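Glycoside Hydrolase (PDB 5TA0) probably hydrolyses agarose chains in a gut bacterium's agarose-degrading pathway, and is seen here as an engineered variant holding neoagarooctaose in its binding cleft. Local coordinates at residues Asn58-Ala63 / Asp72-Tyr77; Lys374-Tyr379 / Gly403-Ser408. One frame throughout, in Å; residues are numbered along the deposited sequence.

Interaction 1 (Asn58-Ala63 / Asp72-Tyr77); sequences NYWDSA and DLIRKY
Trp60 and Leu73 are the closest residues of the two backbones, yet their CA atoms stand 10.1 Å apart, and side chains alone close the gap. Trp60 ends a short 3-10 segment, 58-60, whose turn is closed by Asp61 N donating to Asn58 O. Across from it is segment 72-77, on helix 69-76, where a wider pi-type turn is marked by a weak bond from Tyr77 N to Asp72 O. The indole reaches over with the outer carbons of its six-membered ring and crosses both aliphatic side chains at about a right angle. Its CZ2 meets the CD1 methyl of Ile74 at 3.6 Å, in one of two conformers of that residue, and its CH2 meets Leu73 CD2 at 3.9 Å. Trp60 CZ3 adds a looser contact, 4.1 Å from both CB and CD2 of Leu73. Both methyls approach the ring obliquely. Ile74 sends CG1 anti to its carbonyl carbon (chi1 -66°), and an extended second torsion carries CD1 out to the indole. The indole N-H is used elsewhere, NE1 donating to Thr54 O. All three touching residues are buried: the loop after strand 50-51 packs against the helix it leads into, a beta-alpha connection of the kind that builds a beta/alpha barrel.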
ATOM      1  N   ASN A  58     -19.152  16.667   2.618  0.50 13.76           N
ATOM      2  CA  ASN A  58     -19.761  17.737   3.423  0.50 14.40           C
ATOM      3  C   ASN A  58     -19.260  17.786   4.870  0.50 13.67           C
ATOM      4  O   ASN A  58     -19.439  18.782   5.565  0.50 13.39           O
ATOM      5  CB  ASN A  58     -21.315  17.780   3.308  0.50 15.83           C
ATOM      6  CG  ASN A  58     -22.042  16.591   3.932  0.70 19.20           C
ATOM      7  OD1 ASN A  58     -21.497  15.852   4.740  0.70 20.99           O
ATOM      8  ND2 ASN A  58     -23.316  16.436   3.550  0.70 21.55           N
ATOM      9  N   TYR A  59     -18.585  16.723   5.289  1.00 12.68           N
ATOM     10  CA  TYR A  59     -18.031  16.600   6.633  1.00 11.85           C
ATOM     11  C   TYR A  59     -16.904  17.602   6.930  1.00 11.91           C
ATOM     12  O   TYR A  59     -16.603  17.857   8.088  1.00 11.51           O
ATOM     13  CB  TYR A  59     -17.530  15.166   6.884  1.00 11.62           C
ATOM     14  CG  TYR A  59     -18.586  14.081   6.911  1.00 11.78           C
ATOM     15  CD1 TYR A  59     -19.876  14.306   7.458  1.00 12.53           C
ATOM     16  CD2 TYR A  59     -18.299  12.803   6.424  1.00 11.71           C
ATOM     17  CE1 TYR A  59     -20.819  13.302   7.501  1.00 13.08           C
ATOM     18  CE2 TYR A  59     -19.247  11.790   6.475  1.00 12.06           C
ATOM     19  CZ  TYR A  59     -20.504  12.055   7.007  1.00 12.91           C
ATOM     20  OH  TYR A  59     -21.423  11.028   7.051  1.00 14.42           O
ATOM     21  N   TRP A  60     -16.280  18.191   5.904  1.00 11.70           N
ATOM     22  CA  TRP A  60     -15.329  19.266   6.118  1.00 11.10           C
ATOM     23  C   TRP A  60     -15.954  20.547   6.691  1.00 11.92           C
ATOM     24  O   TRP A  60     -15.226  21.367   7.210  1.00 13.19           O
ATOM     25  CB  TRP A  60     -14.663  19.694   4.815  1.00 10.37           C
ATOM     26  CG  TRP A  60     -13.720  18.713   4.175  1.00  9.55           C
ATOM     27  CD1 TRP A  60     -13.964  17.938   3.080  1.00  9.43           C
ATOM     28  CD2 TRP A  60     -12.340  18.472   4.540  1.00  9.11           C
ATOM     29  NE1 TRP A  60     -12.841  17.199   2.765  1.00  9.38           N
ATOM     30  CE2 TRP A  60     -11.828  17.517   3.629  1.00  8.92           C
ATOM     31  CE3 TRP A  60     -11.497  18.973   5.543  1.00  9.31           C
ATOM     32  CZ2 TRP A  60     -10.528  17.050   3.699  1.00  9.13           C
ATOM     33  CZ3 TRP A  60     -10.219  18.525   5.609  1.00  9.64           C
ATOM     34  CH2 TRP A  60      -9.729  17.558   4.685  1.00  9.71           C
ATOM     35  N   ASP A  61     -17.263  20.687   6.553  1.00 13.63           N
ATOM     36  CA  ASP A  61     -17.917  21.999   6.624  1.00 15.35           C
ATOM     37  C   ASP A  61     -18.901  22.169   7.753  1.00 16.72           C
ATOM     38  O   ASP A  61     -19.626  23.176   7.782  1.00 20.06           O
ATOM     39  CB  ASP A  61     -18.603  22.235   5.287  1.00 16.01           C
ATOM     40  CG  ASP A  61     -17.590  22.272   4.151  1.00 16.06           C
ATOM     41  OD1 ASP A  61     -16.643  23.055   4.248  1.00 18.64           O
ATOM     42  OD2 ASP A  61     -17.732  21.467   3.231  1.00 18.64           O
ATOM     43  N   SER A  62     -18.944  21.243   8.695  1.00 15.79           N
ATOM     44  CA  SER A  62     -19.804  21.400   9.869  1.00 16.71           C
ATOM     45  C   SER A  62     -19.279  20.615  11.058  1.00 16.62           C
ATOM     46  O   SER A  62     -18.593  19.591  10.886  1.00 15.64           O
ATOM     47  CB  SER A  62     -21.233  20.982   9.560  1.00 17.64           C
ATOM     48  OG  SER A  62     -21.334  19.610   9.258  1.00 18.98           O
ATOM     49  N   ALA A  63     -19.589  21.130  12.252  1.00 15.74           N
ATOM     50  CA  ALA A  63     -19.377  20.461  13.529  1.00 15.78           C
ATOM     51  C   ALA A  63     -17.917  20.261  13.898  1.00 14.91           C
ATOM     52  O   ALA A  63     -17.638  19.431  14.764  1.00 14.73           O
ATOM     53  CB  ALA A  63     -20.123  19.142  13.569  1.00 15.98           C
ATOM     54  N   ASP A  72      -6.235  23.646   7.193  1.00 12.49           N
ATOM     55  CA  ASP A  72      -5.363  23.061   8.199  1.00 13.35           C
ATOM     56  C   ASP A  72      -4.830  21.687   7.755  1.00 13.56           C
ATOM     57  O   ASP A  72      -3.618  21.448   7.705  1.00 16.70           O
ATOM     58  CB  ASP A  72      -6.068  22.976   9.550  1.00 14.29           C
ATOM     59  CG  ASP A  72      -5.087  22.799  10.703  1.00 15.62           C
ATOM     60  OD1 ASP A  72      -4.928  21.664  11.204  1.00 15.27           O
ATOM     61  OD2 ASP A  72      -4.446  23.797  11.114  1.00 18.03           O
ATOM     62  N   LEU A  73      -5.723  20.797   7.366  1.00 11.65           N
ATOM     63  CA  LEU A  73      -5.300  19.434   7.078  1.00 11.63           C
ATOM     64  C   LEU A  73      -4.675  19.294   5.699  1.00 11.22           C
ATOM     65  O   LEU A  73      -3.578  18.732   5.566  1.00 13.02           O
ATOM     66  CB  LEU A  73      -6.476  18.487   7.234  1.00 12.11           C
ATOM     67  CG  LEU A  73      -6.206  16.992   7.063  1.00 13.36           C
ATOM     68  CD1 LEU A  73      -4.959  16.487   7.775  1.00 14.23           C
ATOM     69  CD2 LEU A  73      -7.450  16.207   7.497  1.00 13.31           C
ATOM     70  N   ILE A  74      -5.362  19.765   4.667  0.57 10.16           N
ATOM     71  CA  ILE A  74      -4.843  19.607   3.307  0.57  9.90           C
ATOM     72  C   ILE A  74      -3.688  20.593   3.041  0.57 10.02           C
ATOM     73  O   ILE A  74      -2.585  20.175   2.672  0.57  9.79           O
ATOM     74  CB  ILE A  74      -5.954  19.737   2.241  0.57  9.85           C
ATOM     75  CG1 ILE A  74      -6.953  18.582   2.351  0.57  9.95           C
ATOM     76  CG2 ILE A  74      -5.346  19.773   0.843  0.57  9.50           C
ATOM     77  CD1 ILE A  74      -8.201  18.773   1.506  0.57 10.04           C
ATOM     78  N   ARG A  75      -3.938  21.887   3.217  1.00 10.63           N
ATOM     79  CA  ARG A  75      -2.926  22.874   2.826  1.00 11.52           C
ATOM     80  C   ARG A  75      -1.738  22.907   3.790  1.00 11.85           C
ATOM     81  O   ARG A  75      -0.600  22.731   3.368  1.00 11.57           O
ATOM     82  CB  ARG A  75      -3.554  24.259   2.636  1.00 12.84           C
ATOM     83  CG  ARG A  75      -2.602  25.286   2.024  1.00 14.29           C
ATOM     84  CD  ARG A  75      -1.661  26.009   2.978  1.00 17.01           C
ATOM     85  NE  ARG A  75      -2.289  26.543   4.190  1.00 18.91           N
ATOM     86  CZ  ARG A  75      -1.630  26.888   5.306  1.00 21.77           C
ATOM     87  NH1 ARG A  75      -2.299  27.348   6.360  1.00 22.74           N
ATOM     88  NH2 ARG A  75      -0.305  26.768   5.391  1.00 22.56           N
ATOM     89  N   LYS A  76      -2.002  23.122   5.077  1.00 11.91           N
ATOM     90  CA  LYS A  76      -0.896  23.286   6.036  1.00 12.88           C
ATOM     91  C   LYS A  76      -0.018  22.028   6.150  1.00 11.65           C
ATOM     92  O   LYS A  76       1.202  22.130   6.189  1.00 11.96           O
ATOM     93  CB  LYS A  76      -1.412  23.690   7.421  1.00 15.35           C
ATOM     94  CG  LYS A  76      -0.290  23.832   8.432  1.00 18.78           C
ATOM     95  CD  LYS A  76      -0.750  24.425   9.750  1.00 21.89           C
ATOM     96  CE  LYS A  76      -1.258  23.362  10.696  1.00 22.83           C
ATOM     97  NZ  LYS A  76      -1.665  23.970  11.995  1.00 24.31           N
ATOM     98  N   TYR A  77      -0.631  20.844   6.171  1.00 10.78           N
ATOM     99  CA  TYR A  77       0.166  19.615   6.263  1.00 10.26           C
ATOM    100  C   TYR A  77       0.567  19.044   4.895  1.00  9.49           C
ATOM    101  O   TYR A  77       1.396  18.130   4.841  1.00  9.90           O
ATOM    102  CB  TYR A  77      -0.547  18.579   7.112  1.00 10.41           C
ATOM    103  CG  TYR A  77      -0.589  18.952   8.583  1.00 11.11           C
ATOM    104  CD1 TYR A  77       0.579  19.001   9.346  1.00 12.07           C
ATOM    105  CD2 TYR A  77      -1.793  19.247   9.205  1.00 11.92           C
ATOM    106  CE1 TYR A  77       0.528  19.360  10.688  1.00 12.12           C
ATOM    107  CE2 TYR A  77      -1.847  19.579  10.552  1.00 13.05           C
ATOM    108  CZ  TYR A  77      -0.688  19.632  11.278  1.00 12.77           C
ATOM    109  OH  TYR A  77      -0.737  19.979  12.626  1.00 14.76           O
TER

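Interaction 2 (Lys374-Tyr379 / Gly403-Ser408); sequences KSEWGY and GEYVYS. With GAL (beta-D-galactopyranose), chain C.
Lys374 lays CG, CD and CE over one face of the Tyr405 ring, CE 3.6 Å from the centroid and 15° off the ring normal, a CH-pi contact. CG and CD pass over the hydroxyl end, a bend about the CG-CD bond (chi3 -64°) brings CE over the face, and NZ reaches past the rim near CD1 to Asn64 OD1 and Tyr59 O. At the ring edge, Tyr405 OH donates to OE2 of Glu376, in one of that residue's two conformers, over a short 2.5 Å. The hydroxyl comes from above the carboxylate plane, 54° out of it, while OE1 is salt-bridged to Arg394. A water donates to both Tyr405 OH and Lys374 O. A leucine here, with neither hydroxyl nor flat ring, would probably leave Glu376 OE2 short of a donor and the Lys374 chain without its aromatic face. Farther along the loop, a galactose of the bound glycan lies over one face of Trp377, CZ2 3.6 Å from sugar C1. Strand 405-407 pairs antiparallel with strand 392-394, whose Leu392 and Arg394 pack against the Tyr405 side chain, and its Tyr407 touches Leu69 and Leu73 of helix 69-76.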
ATOM      1  N   LYS A 374     -14.189  11.501   8.568  1.00  8.65           N
ATOM      2  CA  LYS A 374     -15.190  11.587   9.638  1.00  9.08           C
ATOM      3  C   LYS A 374     -16.164  10.424   9.655  1.00  9.54           C
ATOM      4  O   LYS A 374     -16.484   9.884  10.717  1.00  9.61           O
ATOM      5  CB  LYS A 374     -15.966  12.914   9.511  1.00  9.62           C
ATOM      6  CG  LYS A 374     -17.006  13.130  10.616  1.00 10.24           C
ATOM      7  CD  LYS A 374     -17.744  14.460  10.566  1.00 10.40           C
ATOM      8  CE  LYS A 374     -16.830  15.640  10.789  1.00 10.69           C
ATOM      9  NZ  LYS A 374     -17.562  16.941  10.741  1.00 11.40           N
ATOM     10  N   SER A 375     -16.697  10.065   8.498  1.00  9.48           N
ATOM     11  CA  SER A 375     -17.581   8.905   8.364  1.00  9.70           C
ATOM     12  C   SER A 375     -18.653   8.837   9.460  1.00 10.20           C
ATOM     13  O   SER A 375     -18.812   7.815  10.116  1.00 10.21           O
ATOM     14  CB  SER A 375     -16.747   7.626   8.335  1.00  9.97           C
ATOM     15  OG  SER A 375     -15.882   7.705   7.209  1.00 10.20           O
ATOM     16  N   GLU A 376     -19.384   9.939   9.622  0.50 10.89           N
ATOM     17  CA  GLU A 376     -20.540  10.026  10.524  0.50 12.12           C
ATOM     18  C   GLU A 376     -21.549   8.913  10.249  0.50 11.88           C
ATOM     19  O   GLU A 376     -22.120   8.332  11.170  0.50 12.30           O
ATOM     20  CB  GLU A 376     -21.222  11.385  10.342  0.50 13.36           C
ATOM     21  CG  GLU A 376     -22.294  11.691  11.368  0.50 14.47           C
ATOM     22  CD  GLU A 376     -21.778  12.541  12.509  0.50 15.02           C
ATOM     23  OE1 GLU A 376     -22.381  12.498  13.600  0.50 15.74           O
ATOM     24  OE2 GLU A 376     -20.777  13.274  12.316  0.50 15.70           O
ATOM     25  N   TRP A 377     -21.741   8.593   8.974  1.00 11.68           N
ATOM     26  CA  TRP A 377     -22.616   7.493   8.543  1.00 12.22           C
ATOM     27  C   TRP A 377     -22.257   6.143   9.177  1.00 11.83           C
ATOM     28  O   TRP A 377     -23.089   5.235   9.214  1.00 12.88           O
ATOM     29  CB  TRP A 377     -22.611   7.332   6.984  1.00 12.54           C
ATOM     30  CG  TRP A 377     -21.236   7.175   6.418  1.00 12.94           C
ATOM     31  CD1 TRP A 377     -20.487   8.159   5.794  1.00 13.65           C
ATOM     32  CD2 TRP A 377     -20.404   6.003   6.429  1.00 13.38           C
ATOM     33  NE1 TRP A 377     -19.279   7.668   5.457  1.00 13.90           N
ATOM     34  CE2 TRP A 377     -19.177   6.363   5.831  1.00 13.90           C
ATOM     35  CE3 TRP A 377     -20.563   4.694   6.893  1.00 14.23           C
ATOM     36  CZ2 TRP A 377     -18.131   5.447   5.672  1.00 14.16           C
ATOM     37  CZ3 TRP A 377     -19.504   3.782   6.747  1.00 14.68           C
ATOM     38  CH2 TRP A 377     -18.307   4.179   6.137  1.00 14.94           C
ATOM     39  N   GLY A 378     -21.016   5.995   9.645  1.00 11.36           N
ATOM     40  CA  GLY A 378     -20.549   4.770  10.250  1.00 11.73           C
ATOM     41  C   GLY A 378     -20.796   4.690  11.744  1.00 12.31           C
ATOM     42  O   GLY A 378     -20.443   3.672  12.351  1.00 14.61           O
ATOM     43  N   TYR A 379     -21.351   5.745  12.334  1.00 11.41           N
ATOM     44  CA  TYR A 379     -21.754   5.725  13.758  1.00 11.76           C
ATOM     45  C   TYR A 379     -23.065   4.989  13.908  1.00 12.37           C
ATOM     46  O   TYR A 379     -24.032   5.310  13.227  1.00 12.61           O
ATOM     47  CB  TYR A 379     -21.904   7.135  14.313  1.00 11.83           C
ATOM     48  CG  TYR A 379     -22.303   7.121  15.769  1.00 12.13           C
ATOM     49  CD1 TYR A 379     -21.354   6.844  16.738  1.00 12.53           C
ATOM     50  CD2 TYR A 379     -23.620   7.360  16.164  1.00 12.17           C
ATOM     51  CE1 TYR A 379     -21.683   6.791  18.067  1.00 12.82           C
ATOM     52  CE2 TYR A 379     -23.959   7.331  17.522  1.00 12.05           C
ATOM     53  CZ  TYR A 379     -22.972   7.030  18.460  1.00 13.12           C
ATOM     54  OH  TYR A 379     -23.277   6.999  19.842  1.00 14.47           O
ATOM     55  N   GLY A 403     -20.155  16.687  21.245  1.00 13.17           N
ATOM     56  CA  GLY A 403     -19.175  17.746  21.177  1.00 13.68           C
ATOM     57  C   GLY A 403     -18.674  17.908  19.748  1.00 13.95           C
ATOM     58  O   GLY A 403     -18.973  17.086  18.875  1.00 14.63           O
ATOM     59  N   GLU A 404     -17.925  18.973  19.520  1.00 14.70           N
ATOM     60  CA  GLU A 404     -17.382  19.248  18.198  1.00 16.34           C
ATOM     61  C   GLU A 404     -16.239  18.306  17.885  1.00 13.98           C
ATOM     62  O   GLU A 404     -15.578  17.776  18.770  1.00 12.99           O
ATOM     63  CB  GLU A 404     -16.871  20.680  18.120  1.00 19.70           C
ATOM     64  CG  GLU A 404     -17.950  21.725  18.340  1.00 24.86           C
ATOM     65  CD  GLU A 404     -17.586  23.060  17.732  1.00 27.52           C
ATOM     66  OE1 GLU A 404     -16.562  23.647  18.173  1.00 32.11           O
ATOM     67  OE2 GLU A 404     -18.319  23.491  16.811  1.00 33.21           O
ATOM     68  N   TYR A 405     -15.974  18.147  16.592  1.00 12.58           N
ATOM     69  CA  TYR A 405     -14.888  17.285  16.157  1.00 11.46           C
ATOM     70  C   TYR A 405     -13.518  17.946  16.288  1.00 11.52           C
ATOM     71  O   TYR A 405     -13.336  19.124  15.961  1.00 11.69           O
ATOM     72  CB  TYR A 405     -15.109  16.878  14.696  1.00 11.02           C
ATOM     73  CG  TYR A 405     -16.118  15.789  14.495  1.00 10.66           C
ATOM     74  CD1 TYR A 405     -17.450  16.059  14.238  1.00 10.27           C
ATOM     75  CD2 TYR A 405     -15.724  14.460  14.538  1.00 10.23           C
ATOM     76  CE1 TYR A 405     -18.362  15.039  14.019  1.00 10.57           C
ATOM     77  CE2 TYR A 405     -16.619  13.436  14.318  1.00 10.41           C
ATOM     78  CZ  TYR A 405     -17.936  13.721  14.041  1.00 10.35           C
ATOM     79  OH  TYR A 405     -18.816  12.717  13.812  1.00 10.72           O
ATOM     80  N   VAL A 406     -12.559  17.150  16.726  1.00 10.70           N
ATOM     81  CA  VAL A 406     -11.156  17.511  16.833  1.00 11.22           C
ATOM     82  C   VAL A 406     -10.339  16.373  16.186  1.00  9.99           C
ATOM     83  O   VAL A 406     -10.861  15.295  15.938  1.00 10.23           O
ATOM     84  CB  VAL A 406     -10.729  17.675  18.300  1.00 11.47           C
ATOM     85  CG1 VAL A 406     -11.513  18.815  18.941  1.00 12.14           C
ATOM     86  CG2 VAL A 406     -10.895  16.387  19.118  1.00 12.07           C
ATOM     87  N   TYR A 407      -9.054  16.589  15.949  1.00 10.04           N
ATOM     88  CA  TYR A 407      -8.234  15.515  15.365  1.00  9.87           C
ATOM     89  C   TYR A 407      -8.166  14.320  16.292  1.00 10.04           C
ATOM     90  O   TYR A 407      -8.032  14.463  17.517  1.00 11.23           O
ATOM     91  CB  TYR A 407      -6.819  15.976  15.071  1.00  9.82           C
ATOM     92  CG  TYR A 407      -6.689  16.913  13.890  1.00  9.80           C
ATOM     93  CD1 TYR A 407      -7.175  16.556  12.631  1.00 10.18           C
ATOM     94  CD2 TYR A 407      -6.031  18.125  14.015  1.00 10.04           C
ATOM     95  CE1 TYR A 407      -7.035  17.400  11.545  1.00  9.93           C
ATOM     96  CE2 TYR A 407      -5.895  18.986  12.930  1.00 10.24           C
ATOM     97  CZ  TYR A 407      -6.394  18.617  11.690  1.00 10.32           C
ATOM     98  OH  TYR A 407      -6.269  19.449  10.586  1.00 11.14           O
ATOM     99  N   SER A 408      -8.275  13.126  15.711  1.00  9.49           N
ATOM    100  CA  SER A 408      -7.885  11.898  16.372  1.00  9.18           C
ATOM    101  C   SER A 408      -6.365  11.844  16.459  1.00  9.19           C
ATOM    102  O   SER A 408      -5.675  12.763  15.987  1.00  9.59           O
ATOM    103  CB  SER A 408      -8.402  10.694  15.613  1.00  9.25           C
ATOM    104  OG  SER A 408      -7.614  10.493  14.425  1.00  8.60           O
TER
HETATM  105  C1  GAL C   5     -18.474   3.954   2.409  1.00 20.38           C
HETATM  106  C2  GAL C   5     -19.051   5.203   1.737  1.00 20.96           C
HETATM  107  C3  GAL C   5     -20.388   5.629   2.355  1.00 22.35           C
HETATM  108  C4  GAL C   5     -21.325   4.432   2.454  1.00 22.29           C
HETATM  109  C5  GAL C   5     -20.621   3.298   3.198  1.00 22.47           C
HETATM  110  C6  GAL C   5     -21.489   2.052   3.358  1.00 23.49           C
HETATM  111  O2  GAL C   5     -18.080   6.242   1.865  1.00 21.68           O
HETATM  112  O3  GAL C   5     -20.966   6.714   1.605  1.00 24.32           O
HETATM  113  O4  GAL C   5     -21.653   3.959   1.137  1.00 21.54           O
HETATM  114  O5  GAL C   5     -19.438   2.912   2.481  1.00 20.26           O
HETATM  115  O6  GAL C   5     -20.755   1.016   4.036  1.00 26.56           O
HETATM  116  O   HOH W   1     -17.574  10.189  13.265  1.00  8.95           O

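The centres of interactions 1 and 2 lie 12 Å apart, on the same side of the chain's centre. They come in series: 58-63 and 72-77 follow strand 50-51, the first of the parallel barrel strands, whereas 374-379 and 403-408 follow strand 364-369, the last of them. Direct bonds probably join the two: Ala63 O accepts from Tyr405 N at 2.8 Å, and Asp72 OD1 meets Tyr407 OH at 2.7 Å. Strand 405-407 thus lies alongside interaction 1 and ties its loop to its helix. Tyr59 OH, bonded to Trp377 N, extends the connection to the sugar-binding loop, so the connections that follow the first and last barrel strands meet beside the glycan pocket.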